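Local atomic coordinates of USG-1 protein homolog (Pseudomonas aeruginosa, PDB entry 2HJS), a protein that probably binds NAD or NADP and may act as an oxidoreductase on aldehyde or oxo groups, as a dimeric member of the aspartate-semialdehyde dehydrogenase family. Residues P109-V112 and S113-A116. Numbering follows the deposited sequence.
Sequences PVMV and SVNA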
ATOM      1  N   PRO A 109     -12.690 -15.546  18.342  1.00 51.72           N
ATOM      2  CA  PRO A 109     -13.028 -15.355  16.933  1.00 51.92           C
ATOM      3  C   PRO A 109     -13.302 -16.673  16.200  1.00 52.27           C
ATOM      4  O   PRO A 109     -12.512 -17.617  16.316  1.00 52.19           O
ATOM      5  CB  PRO A 109     -11.807 -14.642  16.359  1.00 51.46           C
ATOM      6  CG  PRO A 109     -10.670 -14.957  17.310  1.00 52.02           C
ATOM      7  CD  PRO A 109     -11.287 -15.176  18.652  1.00 51.70           C
ATOM      8  N   VAL A 110     -14.432 -16.739  15.487  1.00 52.09           N
ATOM      9  CA  VAL A 110     -14.804 -17.914  14.693  1.00 52.29           C
ATOM     10  C   VAL A 110     -15.236 -17.485  13.293  1.00 53.32           C
ATOM     11  O   VAL A 110     -16.004 -16.505  13.113  1.00 52.73           O
ATOM     12  CB  VAL A 110     -15.959 -18.767  15.322  1.00 52.19           C
ATOM     13  CG1 VAL A 110     -16.198 -20.050  14.511  1.00 51.91           C
ATOM     14  CG2 VAL A 110     -15.710 -19.110  16.788  1.00 52.31           C
HETATM   15  N   MSE A 111     -14.738 -18.230  12.310  1.00 54.28           N
HETATM   16  CA  MSE A 111     -15.182 -18.128  10.924  1.00 57.08           C
HETATM   17  C   MSE A 111     -15.556 -19.482  10.357  1.00 55.78           C
HETATM   18  O   MSE A 111     -14.793 -20.436  10.453  1.00 55.00           O
HETATM   19  CB  MSE A 111     -14.081 -17.561  10.053  1.00 55.71           C
HETATM   20  CG  MSE A 111     -13.865 -16.111  10.259  1.00 58.91           C
HETATM   21 SE   MSE A 111     -12.359 -15.544   9.157  1.00 65.86          SE
HETATM   22  CE  MSE A 111     -13.250 -15.619   7.397  1.00 56.31           C
ATOM     23  N   VAL A 112     -16.712 -19.542   9.713  1.00 56.24           N
ATOM     24  CA  VAL A 112     -17.152 -20.757   9.009  1.00 56.96           C
ATOM     25  C   VAL A 112     -16.096 -21.306   8.011  1.00 57.36           C
ATOM     26  O   VAL A 112     -15.825 -22.481   8.006  1.00 56.98           O
ATOM     27  CB  VAL A 112     -18.516 -20.519   8.301  1.00 56.15           C
ATOM     28  CG1 VAL A 112     -18.988 -21.775   7.581  1.00 57.69           C
ATOM     29  CG2 VAL A 112     -19.571 -20.073   9.325  1.00 55.76           C
ATOM     30  N   SER A 113     -15.482 -20.439   7.203  1.00 58.89           N
ATOM     31  CA  SER A 113     -14.549 -20.898   6.154  1.00 60.08           C
ATOM     32  C   SER A 113     -13.158 -21.347   6.695  1.00 60.55           C
ATOM     33  O   SER A 113     -12.300 -21.835   5.916  1.00 61.32           O
ATOM     34  CB  SER A 113     -14.397 -19.807   5.042  1.00 60.53           C
ATOM     35  OG  SER A 113     -13.908 -18.532   5.510  1.00 59.94           O
ATOM     36  N   VAL A 114     -12.948 -21.187   8.015  1.00 59.78           N
ATOM     37  CA  VAL A 114     -11.598 -21.239   8.636  1.00 58.50           C
ATOM     38  C   VAL A 114     -11.494 -22.186   9.845  1.00 57.78           C
ATOM     39  O   VAL A 114     -10.685 -23.105   9.830  1.00 56.90           O
ATOM     40  CB  VAL A 114     -11.098 -19.841   9.039  1.00 57.65           C
ATOM     41  CG1 VAL A 114      -9.687 -19.916   9.655  1.00 58.22           C
ATOM     42  CG2 VAL A 114     -11.089 -18.909   7.855  1.00 58.40           C
ATOM     43  N   ASN A 115     -12.314 -21.974  10.877  1.00 57.05           N
ATOM     44  CA  ASN A 115     -12.138 -22.696  12.144  1.00 56.90           C
ATOM     45  C   ASN A 115     -13.475 -23.008  12.760  1.00 57.79           C
ATOM     46  O   ASN A 115     -13.643 -22.932  13.985  1.00 57.61           O
ATOM     47  CB  ASN A 115     -11.246 -21.908  13.133  1.00 57.00           C
ATOM     48  CG  ASN A 115     -11.944 -20.662  13.727  1.00 57.21           C
ATOM     49  OD1 ASN A 115     -12.791 -20.029  13.069  1.00 54.66           O
ATOM     50  ND2 ASN A 115     -11.579 -20.303  14.976  1.00 52.69           N
ATOM     51  N   ALA A 116     -14.423 -23.390  11.897  1.00 58.51           N
ATOM     52  CA  ALA A 116     -15.801 -23.649  12.296  1.00 59.82           C
ATOM     53  C   ALA A 116     -15.861 -24.695  13.395  1.00 59.98           C
ATOM     54  O   ALA A 116     -16.681 -24.600  14.304  1.00 59.98           O
ATOM     55  CB  ALA A 116     -16.636 -24.083  11.082  1.00 59.93           C
TER
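Asn115 folds its carboxamide back onto the extended chain that precedes it and bonds to two backbone groups there, much as a peptide group of a neighbouring strand would. Its OD1 accepts the backbone N-H of Met111 at 2.8 Å, almost perfectly straight at 175°, while its ND2 donates to Pro109 O at 3.1 Å, meeting a lone pair in the carbonyl plane. That acceptor also lies nearly in the plane of the amide, so the two bonds together fix the rotation of the buried side chain and engage both OD1 and ND2. CG sits between the backbone N and the carbonyl carbon (chi1 72°), which turns the amide toward 109-111.

Met111 O faces the same side and closes the turn. It accepts Asn115 N at 2.9 Å, nearly in line with the carbonyl, and Val114 N at 3.1 Å from well above the carbonyl plane; the first bond spans four residues and the second three, as in a short, irregular helical turn.

Beside these hydrogen bonds, the selenium of the selenomethionine Met111 packs against Val114 CG2 at 3.8 Å, and a bend at chi3 brings CE to within 3.5 Å of Ser113 OG. The Val110 side chain crosses that of Asn115 at a slant, CG1 coming to 3.7 Å from OD1. The outer side is looser: Ser113 is exposed, and at partly exposed Val112 and Ala116 the main touch is Val112 O against Ala116 CB, 3.6 Å apart.

The turn follows the loop after strand 94-97, within what the family assigns to its NAD-binding domain, with Val110 also bonded through its backbone to Ser129 of strand 127-129. Leu225 of helix 213-225 touches Met111, Val114 and Asn115, helix 133-145 meets Met111 and Val114 through Ala136 and Cys139, and Leu332 of helix 317-336 packs on Val112 and Ala116.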